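Local structure of lysosome-associated membrane glycoprotein 3 (Homo sapiens, 4AKM) at residues T55-L60 with N70-K75; E78-S83 with L139-F144; T4-V9 with K18-I23. The protein is a lysosomal membrane glycoprotein that takes part in the unfolded protein response and in fusion of lysosomes with autophagosomes. All blocks are in the same frame, centred on the assembly; numbering follows the deposited sequence.

Interaction 1: residues T55-L60 with N70-K75; sequences TRKSNL and NLTFTK. With NAG (2-acetamido-2-deoxy-beta-D-glucopyranose), chain D.
Asn59 and Asn70 meet through their amides, whose planes stand 84° apart, and ND2 of Asn59 gives a weak hydrogen bond to OD1 of Asn70 at 3.5 Å. The ND2 of Asn70 is spent on the covalent N-glycosidic link to C1 of the N-acetylglucosamine. Two residues on, Thr72 of the Asn-Leu-Thr sequon holds the sugar again, its OG1 lying 2.6 Å from O6 of the sugar in a hydrogen bond. Its OG1 lies anti to the carbonyl carbon (chi1 -68°), which turns the hydroxyl toward the glycan. Beneath them runs the antiparallel hairpin of strands 57-64 and 67-75, part of the five-stranded sheet of this membrane-proximal luminal domain. Ser58 and Phe73 exchange N-H and C=O in both directions, each N to O distance 2.9 Å, and Leu60 and Leu71 do the same. Alternation sends Leu60, Leu71 and Phe73 to the face away from the sugar, where the CB of Leu60 meets the Phe73 ring at its edge, 4.0 Å from CE1. Apolar side chains suit this face because Leu60 also packs on Tyr7, Val9 and Ala19 of the other sheet. On the sugar-bearing face, the hydroxyl of Thr74 is bound by Ser83 of strand 80-90.

Interaction 2: residues E78-S83 with L139-F144; sequences ESYYIS and LQAFDF
Tyr80 carries this contact, lying against the end of strand 137-141 and Phe142 just beyond it. Its CG sits between the backbone N and the carbonyl carbon (chi1 61°), a setting that throws the ring across to strand 137-141. The carbonyl oxygen of Ala141 rests over the centre of one ring face, 4.0 Å above the plane. Farther out on the ring, CE2 is 3.7 Å from the backbone N of Ala141, and the small methyl of that alanine lets the ring come close to the main chain. The methyl CD1 of Leu139 approaches the ring edge near its plane.

At the root of the tyrosine, CB packs against CE2 of Phe142 at 3.7 Å. The two aromatic side chains slide past each other in opposite directions, each reaching toward the other's backbone, so neither ring lies flat on the other. At the far end, OH passes 3.7 Å from CG of Gln140, although its hydrogen bond goes to the carbonyl oxygen of His114. Gln140 is extended beyond CG, with that carbon anti to its own nitrogen (chi1 -173°), which carries the amide past the phenol. There NE2 donates to the carbonyl O of Asp143 at 2.9 Å and OE1 accepts from the backbone N of Gly150, so both amide atoms are engaged and the amide's rotation is fixed. Ile82 adds a slight touch on Leu139.

No hydrogen bond joins the two segments, whose strands run at 100° to each other. Adhesion therefore comes from packing, of apolar side chains and of the Tyr80 ring on the backbone of Ala141, while neither phenol nor amide bonds across the contact. Tyrosine suits such a place, since its ring fills the seam between two sheets and its hydroxyl still finds a backbone acceptor at the far side.

Interaction 3: residues T4-V9 with K18-I23; sequences TGIYQV and KAEMGI
Gly5 and Tyr7 pair with Met21 and Ala19 in the tight part of this antiparallel hairpin, where four backbone hydrogen bonds run between the strands. Tyr7 N gives one to Ala19 O at 2.7 Å, and Ala19 N returns another to Tyr7 O at 3.0 Å. The tyrosine ring, its CG anti to the carbonyl carbon (chi1 -53°), folds back along its own strand until the carbonyl carbon of Gly5 stands 4.0 Å above the ring centre. Glycine suits that position because the bare backbone leaves room for the ring. A water in the plane of the ring at its edge lies 3.1 Å from Tyr7 OH and donates to Met21 O, tying the phenol to the opposite strand.

The other face is looser and nearer to solvent. Ile6 and Glu20 lie side by side pointing the same way, CG1 of the isoleucine 3.9 Å from CG of the glutamate, so that aliphatic parts touch while the carboxylate extends onward. Its OE2 meets NZ of Lys18 in a weak salt bridge of 3.3 Å, a charged pair at home near water. Thr4 closes the end with CG2 against the backbone N of Met21.

Strand 14-27 continues the sheet on its other side through backbone bonds to strands 137-141 and 130-135, whereas Tyr7, Val9 and Ala19 face Leu60 and Leu62 of strand 57-64 in the second sheet.

In the fold
Along the chain the hairpin of interaction 3 comes first, then that of interaction 1, and interaction 2 closes last, linking strand 80-90 with strand 137-141. Interactions 1 and 2 have centres about 8 Å apart and meet in the five-stranded sheet, to which interaction 2 contributes strand 80-90 alone, a neighbour of strand 67-75. Interaction 3 belongs to the other sheet, its centre about 15 Å from that of interaction 1 and 14 Å from that of interaction 2. It adjoins interaction 2 through strands 14-27 and 137-141. Leu60 and Leu71 pack on Val9, Ala19 and Met21 between the sheets, and Tyr80 bridges the two sheets farther along in this beta-prism domain, whose glycan lies on the face turned away from the other sheet.

Interaction 1: residues T55-L60 with N70-K75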
loop_
_atom_site.group_PDB
_atom_site.type_symbol
_atom_site.label_atom_id
_atom_site.label_comp_id
_atom_site.label_asym_id
_atom_site.label_seq_id
_atom_site.Cartn_x
_atom_site.Cartn_y
_atom_site.Cartn_z
ATOM N N THR A 55 13.628 2.848 -12.600
ATOM C CA THR A 55 14.093 1.613 -13.226
ATOM C C THR A 55 14.240 0.462 -12.226
ATOM O O THR A 55 14.096 -0.707 -12.589
ATOM C CB THR A 55 15.424 1.836 -13.999
ATOM O OG1 THR A 55 16.497 2.068 -13.076
ATOM C CG2 THR A 55 15.303 3.030 -14.944
ATOM N N ARG A 56 14.507 0.799 -10.966
ATOM C CA ARG A 56 14.739 -0.213 -9.940
ATOM C C ARG A 56 13.967 0.091 -8.653
ATOM O O ARG A 56 13.930 -0.726 -7.733
ATOM C CB ARG A 56 16.237 -0.329 -9.636
ATOM C CG ARG A 56 16.683 -1.702 -9.135
ATOM C CD ARG A 56 17.777 -1.564 -8.089
ATOM N NE ARG A 56 17.280 -0.888 -6.891
ATOM C CZ ARG A 56 18.039 -0.502 -5.870
ATOM N NH1 ARG A 56 19.349 -0.717 -5.891
ATOM N NH2 ARG A 56 17.489 0.106 -4.826
ATOM N N LYS A 57 13.344 1.262 -8.595
ATOM C CA LYS A 57 12.633 1.677 -7.392
ATOM C C LYS A 57 11.504 2.660 -7.697
ATOM O O LYS A 57 11.720 3.710 -8.308
ATOM C CB LYS A 57 13.609 2.301 -6.390
ATOM C CG LYS A 57 13.171 2.176 -4.941
ATOM C CD LYS A 57 14.090 2.954 -4.009
ATOM C CE LYS A 57 13.952 4.451 -4.227
ATOM N NZ LYS A 57 14.681 5.228 -3.187
ATOM N N SER A 58 10.298 2.318 -7.254
ATOM C CA SER A 58 9.134 3.166 -7.482
ATOM C C SER A 58 8.377 3.411 -6.187
ATOM O O SER A 58 8.657 2.786 -5.167
ATOM C CB SER A 58 8.184 2.514 -8.488
ATOM O OG SER A 58 8.847 2.195 -9.694
ATOM N N ASN A 59 7.407 4.315 -6.229
ATOM C CA ASN A 59 6.496 4.468 -5.100
ATOM C C ASN A 59 5.101 4.904 -5.515
ATOM O O ASN A 59 4.931 5.779 -6.375
ATOM C CB ASN A 59 7.055 5.422 -4.036
ATOM C CG ASN A 59 7.010 6.879 -4.467
ATOM O OD1 ASN A 59 7.817 7.320 -5.284
ATOM N ND2 ASN A 59 6.079 7.638 -3.900
ATOM N N LEU A 60 4.118 4.242 -4.910
ATOM C CA LEU A 60 2.725 4.648 -4.960
ATOM C C LEU A 60 2.397 5.351 -3.654
ATOM O O LEU A 60 2.468 4.760 -2.579
ATOM C CB LEU A 60 1.806 3.437 -5.127
ATOM C CG LEU A 60 0.325 3.759 -4.898
ATOM C CD1 LEU A 60 -0.160 4.798 -5.892
ATOM C CD2 LEU A 60 -0.528 2.507 -4.970
ATOM N N ASN A 70 2.143 5.294 1.996
ATOM C CA ASN A 70 3.196 5.255 1.007
ATOM C C ASN A 70 3.727 3.843 0.842
ATOM O O ASN A 70 4.292 3.260 1.773
ATOM C CB ASN A 70 4.324 6.207 1.402
ATOM C CG ASN A 70 5.202 6.589 0.228
ATOM O OD1 ASN A 70 4.853 6.360 -0.929
ATOM N ND2 ASN A 70 6.349 7.182 0.525
ATOM N N LEU A 71 3.523 3.303 -0.352
ATOM C CA LEU A 71 4.008 1.984 -0.713
ATOM C C LEU A 71 5.212 2.116 -1.631
ATOM O O LEU A 71 5.088 2.583 -2.754
ATOM C CB LEU A 71 2.902 1.188 -1.413
ATOM C CG LEU A 71 1.625 0.955 -0.598
ATOM C CD1 LEU A 71 0.666 0.034 -1.328
ATOM C CD2 LEU A 71 1.957 0.401 0.779
ATOM N N THR A 72 6.377 1.709 -1.141
ATOM C CA THR A 72 7.595 1.723 -1.939
ATOM C C THR A 72 7.944 0.340 -2.479
ATOM O O THR A 72 8.008 -0.639 -1.715
ATOM C CB THR A 72 8.796 2.253 -1.134
ATOM O OG1 THR A 72 8.617 3.648 -0.857
ATOM C CG2 THR A 72 10.084 2.058 -1.911
ATOM N N PHE A 73 8.186 0.288 -3.790
ATOM C CA PHE A 73 8.531 -0.937 -4.506
ATOM C C PHE A 73 9.993 -0.966 -4.959
ATOM O O PHE A 73 10.539 0.046 -5.406
ATOM C CB PHE A 73 7.655 -1.088 -5.751
ATOM C CG PHE A 73 6.182 -1.039 -5.476
ATOM C CD1 PHE A 73 5.526 0.179 -5.357
ATOM C CD2 PHE A 73 5.447 -2.209 -5.367
ATOM C CE1 PHE A 73 4.175 0.228 -5.115
ATOM C CE2 PHE A 73 4.099 -2.164 -5.129
ATOM C CZ PHE A 73 3.459 -0.944 -5.000
ATOM N N THR A 74 10.602 -2.145 -4.862
ATOM C CA THR A 74 11.953 -2.397 -5.356
ATOM C C THR A 74 11.920 -3.646 -6.239
ATOM O O THR A 74 11.277 -4.637 -5.889
ATOM C CB THR A 74 12.950 -2.612 -4.179
ATOM O OG1 THR A 74 13.206 -1.365 -3.524
ATOM C CG2 THR A 74 14.272 -3.186 -4.662
ATOM N N LYS A 75 12.583 -3.597 -7.393
ATOM C CA LYS A 75 12.764 -4.811 -8.193
ATOM C C LYS A 75 14.191 -5.345 -8.056
ATOM O O LYS A 75 15.164 -4.617 -8.260
ATOM C CB LYS A 75 12.378 -4.602 -9.664
ATOM C CG LYS A 75 13.238 -3.619 -10.444
ATOM C CD LYS A 75 12.856 -3.617 -11.927
ATOM C CE LYS A 75 13.030 -4.996 -12.557
ATOM N NZ LYS A 75 12.621 -5.020 -13.994
HETATM C C1 NAG D . 7.389 7.686 -0.329
HETATM C C2 NAG D . 7.874 8.815 0.568
HETATM C C3 NAG D . 8.989 9.596 -0.120
HETATM C C4 NAG D . 10.085 8.653 -0.602
HETATM C C5 NAG D . 9.515 7.449 -1.347
HETATM C C6 NAG D . 10.600 6.406 -1.564
HETATM C C7 NAG D . 6.376 9.874 2.159
HETATM C C8 NAG D . 5.488 11.057 2.403
HETATM N N2 NAG D . 6.761 9.685 0.901
HETATM O O3 NAG D . 9.533 10.524 0.792
HETATM O O4 NAG D . 10.968 9.338 -1.466
HETATM O O5 NAG D . 8.466 6.829 -0.634
HETATM O O6 NAG D . 10.035 5.312 -2.250
HETATM O O7 NAG D . 6.713 9.137 3.089
#

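Interaction 2: residues E78-S83 with L139-F144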
loop_
_atom_site.group_PDB
_atom_site.type_symbol
_atom_site.label_atom_id
_atom_site.label_comp_id
_atom_site.label_asym_id
_atom_site.label_seq_id
_atom_site.Cartn_x
_atom_site.Cartn_y
_atom_site.Cartn_z
ATOM N N GLU A 78 15.382 -11.156 -11.299
ATOM C CA GLU A 78 13.950 -11.079 -11.586
ATOM C C GLU A 78 13.151 -11.028 -10.285
ATOM O O GLU A 78 13.680 -11.372 -9.225
ATOM C CB GLU A 78 13.500 -12.236 -12.493
ATOM C CG GLU A 78 13.817 -13.630 -11.959
ATOM C CD GLU A 78 13.666 -14.716 -13.020
ATOM O OE1 GLU A 78 13.830 -14.410 -14.222
ATOM O OE2 GLU A 78 13.392 -15.878 -12.650
ATOM N N SER A 79 11.901 -10.570 -10.396
ATOM C CA SER A 79 10.980 -10.297 -9.277
ATOM C C SER A 79 11.058 -8.880 -8.698
ATOM O O SER A 79 12.119 -8.254 -8.661
ATOM C CB SER A 79 11.064 -11.333 -8.141
ATOM O OG SER A 79 12.190 -11.088 -7.309
ATOM N N TYR A 80 9.901 -8.398 -8.253
ATOM C CA TYR A 80 9.771 -7.119 -7.571
ATOM C C TYR A 80 8.921 -7.347 -6.326
ATOM O O TYR A 80 8.286 -8.392 -6.185
ATOM C CB TYR A 80 9.109 -6.082 -8.485
ATOM C CG TYR A 80 7.708 -6.452 -8.936
ATOM C CD1 TYR A 80 7.505 -7.291 -10.024
ATOM C CD2 TYR A 80 6.589 -5.963 -8.271
ATOM C CE1 TYR A 80 6.227 -7.633 -10.437
ATOM C CE2 TYR A 80 5.310 -6.299 -8.678
ATOM C CZ TYR A 80 5.134 -7.133 -9.762
ATOM O OH TYR A 80 3.863 -7.467 -10.169
ATOM N N TYR A 81 8.899 -6.367 -5.432
ATOM C CA TYR A 81 8.183 -6.505 -4.170
ATOM C C TYR A 81 7.978 -5.136 -3.552
ATOM O O TYR A 81 8.604 -4.162 -3.971
ATOM C CB TYR A 81 8.969 -7.406 -3.206
ATOM C CG TYR A 81 10.423 -7.015 -3.051
ATOM C CD1 TYR A 81 11.394 -7.514 -3.913
ATOM C CD2 TYR A 81 10.823 -6.141 -2.052
ATOM C CE1 TYR A 81 12.723 -7.149 -3.781
ATOM C CE2 TYR A 81 12.148 -5.771 -1.909
ATOM C CZ TYR A 81 13.095 -6.276 -2.774
ATOM O OH TYR A 81 14.414 -5.905 -2.626
ATOM N N ILE A 82 7.088 -5.051 -2.568
ATOM C CA ILE A 82 6.989 -3.839 -1.767
ATOM C C ILE A 82 8.146 -3.855 -0.783
ATOM O O ILE A 82 8.263 -4.774 0.023
ATOM C CB ILE A 82 5.661 -3.759 -0.990
ATOM C CG1 ILE A 82 4.498 -3.452 -1.933
ATOM C CG2 ILE A 82 5.742 -2.694 0.094
ATOM C CD1 ILE A 82 3.135 -3.740 -1.336
ATOM N N SER A 83 9.010 -2.849 -0.861
ATOM C CA SER A 83 10.191 -2.797 -0.009
ATOM C C SER A 83 10.032 -1.843 1.173
ATOM O O SER A 83 10.816 -1.890 2.122
ATOM C CB SER A 83 11.429 -2.420 -0.821
ATOM O OG SER A 83 11.335 -1.093 -1.299
ATOM N N LEU A 139 -2.070 -5.893 -7.870
ATOM C CA LEU A 139 -1.164 -4.827 -8.271
ATOM C C LEU A 139 -0.078 -5.315 -9.218
ATOM O O LEU A 139 0.078 -6.515 -9.443
ATOM C CB LEU A 139 -0.545 -4.145 -7.043
ATOM C CG LEU A 139 0.207 -4.974 -5.995
ATOM C CD1 LEU A 139 1.633 -5.302 -6.433
ATOM C CD2 LEU A 139 0.213 -4.246 -4.657
ATOM N N GLN A 140 0.668 -4.363 -9.765
ATOM C CA GLN A 140 1.775 -4.643 -10.660
ATOM C C GLN A 140 2.637 -3.391 -10.756
ATOM O O GLN A 140 2.123 -2.270 -10.752
ATOM C CB GLN A 140 1.258 -5.054 -12.042
ATOM C CG GLN A 140 2.344 -5.535 -13.000
ATOM C CD GLN A 140 1.781 -6.267 -14.206
ATOM O OE1 GLN A 140 0.660 -6.776 -14.171
ATOM N NE2 GLN A 140 2.560 -6.323 -15.282
ATOM N N ALA A 141 3.948 -3.588 -10.831
ATOM C CA ALA A 141 4.887 -2.472 -10.907
ATOM C C ALA A 141 6.020 -2.733 -11.904
ATOM O O ALA A 141 6.346 -3.885 -12.201
ATOM C CB ALA A 141 5.451 -2.159 -9.528
ATOM N N PHE A 142 6.601 -1.650 -12.414
ATOM C CA PHE A 142 7.699 -1.693 -13.388
ATOM C C PHE A 142 7.289 -2.222 -14.768
ATOM O O PHE A 142 6.777 -1.468 -15.599
ATOM C CB PHE A 142 8.903 -2.469 -12.840
ATOM C CG PHE A 142 9.307 -2.051 -11.459
ATOM C CD1 PHE A 142 10.024 -0.883 -11.260
ATOM C CD2 PHE A 142 8.968 -2.824 -10.361
ATOM C CE1 PHE A 142 10.399 -0.494 -9.990
ATOM C CE2 PHE A 142 9.341 -2.438 -9.089
ATOM C CZ PHE A 142 10.057 -1.269 -8.905
ATOM N N ASP A 143 7.522 -3.509 -15.012
ATOM C CA ASP A 143 7.260 -4.099 -16.326
ATOM C C ASP A 143 5.770 -4.243 -16.643
ATOM O O ASP A 143 5.015 -4.833 -15.868
ATOM C CB ASP A 143 7.967 -5.451 -16.459
ATOM C CG ASP A 143 9.379 -5.316 -17.000
ATOM O OD1 ASP A 143 9.893 -4.178 -17.054
ATOM O OD2 ASP A 143 9.969 -6.350 -17.384
ATOM N N PHE A 144 5.363 -3.715 -17.796
ATOM C CA PHE A 144 3.962 -3.751 -18.213
ATOM C C PHE A 144 3.787 -4.114 -19.683
ATOM O O PHE A 144 4.712 -3.976 -20.485
ATOM C CB PHE A 144 3.286 -2.405 -17.942
ATOM C CG PHE A 144 2.761 -2.264 -16.545
ATOM C CD1 PHE A 144 1.544 -2.825 -16.192
ATOM C CD2 PHE A 144 3.479 -1.569 -15.587
ATOM C CE1 PHE A 144 1.055 -2.698 -14.905
ATOM C CE2 PHE A 144 2.993 -1.436 -14.294
ATOM C CZ PHE A 144 1.780 -2.001 -13.953
#

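Interaction 3: residues T4-V9 with K18-I23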
loop_
_atom_site.group_PDB
_atom_site.type_symbol
_atom_site.label_atom_id
_atom_site.label_comp_id
_atom_site.label_asym_id
_atom_site.label_seq_id
_atom_site.Cartn_x
_atom_site.Cartn_y
_atom_site.Cartn_z
ATOM N N THR A 4 -12.498 -1.042 -2.306
ATOM C CA THR A 4 -11.271 -1.217 -3.070
ATOM C C THR A 4 -11.045 -0.031 -4.007
ATOM O O THR A 4 -11.947 0.366 -4.751
ATOM C CB THR A 4 -11.314 -2.530 -3.881
ATOM O OG1 THR A 4 -11.506 -3.634 -2.989
ATOM C CG2 THR A 4 -10.023 -2.737 -4.657
ATOM N N GLY A 5 -9.842 0.535 -3.962
ATOM C CA GLY A 5 -9.503 1.664 -4.808
ATOM C C GLY A 5 -8.625 1.276 -5.976
ATOM O O GLY A 5 -7.789 0.377 -5.853
ATOM N N ILE A 6 -8.818 1.944 -7.111
ATOM C CA ILE A 6 -7.990 1.692 -8.281
ATOM C C ILE A 6 -7.009 2.844 -8.503
ATOM O O ILE A 6 -7.379 3.952 -8.907
ATOM C CB ILE A 6 -8.830 1.418 -9.533
ATOM C CG1 ILE A 6 -9.743 0.216 -9.297
ATOM C CG2 ILE A 6 -7.932 1.154 -10.726
ATOM C CD1 ILE A 6 -11.174 0.585 -8.982
ATOM N N TYR A 7 -5.745 2.555 -8.221
ATOM C CA TYR A 7 -4.700 3.558 -8.231
ATOM C C TYR A 7 -3.731 3.259 -9.348
ATOM O O TYR A 7 -3.725 2.157 -9.905
ATOM C CB TYR A 7 -3.975 3.561 -6.893
ATOM C CG TYR A 7 -4.916 3.694 -5.723
ATOM C CD1 TYR A 7 -5.829 4.736 -5.658
ATOM C CD2 TYR A 7 -4.912 2.759 -4.696
ATOM C CE1 TYR A 7 -6.697 4.851 -4.596
ATOM C CE2 TYR A 7 -5.772 2.869 -3.633
ATOM C CZ TYR A 7 -6.662 3.914 -3.586
ATOM O OH TYR A 7 -7.520 4.020 -2.520
ATOM N N GLN A 8 -2.888 4.236 -9.651
ATOM C CA GLN A 8 -2.128 4.203 -10.876
ATOM C C GLN A 8 -1.040 5.264 -10.846
ATOM O O GLN A 8 -1.283 6.403 -10.449
ATOM C CB GLN A 8 -3.090 4.484 -12.017
ATOM C CG GLN A 8 -2.580 4.172 -13.385
ATOM C CD GLN A 8 -3.511 4.703 -14.447
ATOM O OE1 GLN A 8 -3.553 5.910 -14.700
ATOM N NE2 GLN A 8 -4.282 3.808 -15.062
ATOM N N VAL A 9 0.164 4.887 -11.262
ATOM C CA VAL A 9 1.279 5.824 -11.349
ATOM C C VAL A 9 1.825 5.809 -12.776
ATOM O O VAL A 9 1.897 4.752 -13.398
ATOM C CB VAL A 9 2.403 5.464 -10.352
ATOM C CG1 VAL A 9 3.519 6.487 -10.408
ATOM C CG2 VAL A 9 1.852 5.361 -8.935
ATOM N N LYS A 18 0.333 -0.011 -11.258
ATOM C CA LYS A 18 -1.112 -0.191 -11.282
ATOM C C LYS A 18 -1.491 -0.942 -10.015
ATOM O O LYS A 18 -1.017 -2.049 -9.787
ATOM C CB LYS A 18 -1.532 -0.987 -12.516
ATOM C CG LYS A 18 -3.026 -0.988 -12.793
ATOM C CD LYS A 18 -3.393 -2.109 -13.761
ATOM C CE LYS A 18 -4.707 -1.837 -14.485
ATOM N NZ LYS A 18 -5.824 -1.522 -13.553
ATOM N N ALA A 19 -2.336 -0.344 -9.182
ATOM C CA ALA A 19 -2.668 -0.976 -7.912
ATOM C C ALA A 19 -4.129 -0.825 -7.533
ATOM O O ALA A 19 -4.656 0.275 -7.400
ATOM C CB ALA A 19 -1.765 -0.458 -6.800
ATOM N N GLU A 20 -4.777 -1.967 -7.375
ATOM C CA GLU A 20 -6.128 -2.035 -6.863
ATOM C C GLU A 20 -6.030 -2.693 -5.508
ATOM O O GLU A 20 -5.290 -3.656 -5.348
ATOM C CB GLU A 20 -6.989 -2.870 -7.795
ATOM C CG GLU A 20 -6.912 -2.420 -9.245
ATOM C CD GLU A 20 -7.640 -3.363 -10.177
ATOM O OE1 GLU A 20 -8.106 -4.411 -9.696
ATOM O OE2 GLU A 20 -7.746 -3.061 -11.384
ATOM N N MET A 21 -6.750 -2.154 -4.532
ATOM C CA MET A 21 -6.749 -2.686 -3.173
ATOM C C MET A 21 -7.626 -1.838 -2.276
ATOM O O MET A 21 -7.994 -0.715 -2.619
ATOM C CB MET A 21 -5.334 -2.737 -2.584
ATOM C CG MET A 21 -4.649 -1.380 -2.436
ATOM S SD MET A 21 -2.845 -1.430 -2.600
ATOM C CE MET A 21 -2.400 -2.604 -1.335
ATOM N N GLY A 22 -7.961 -2.401 -1.126
ATOM C CA GLY A 22 -8.619 -1.686 -0.061
ATOM C C GLY A 22 -7.600 -1.589 1.043
ATOM O O GLY A 22 -6.818 -2.514 1.258
ATOM N N ILE A 23 -7.587 -0.457 1.733
ATOM C CA ILE A 23 -6.604 -0.227 2.781
ATOM C C ILE A 23 -7.269 0.321 4.040
ATOM O O ILE A 23 -8.163 1.167 3.982
ATOM C CB ILE A 23 -5.452 0.683 2.290
ATOM C CG1 ILE A 23 -4.700 -0.006 1.152
ATOM C CG2 ILE A 23 -4.490 1.001 3.417
ATOM C CD1 ILE A 23 -3.928 0.940 0.276
HETATM O O HOH W 1 -7.841 1.649 -0.592
#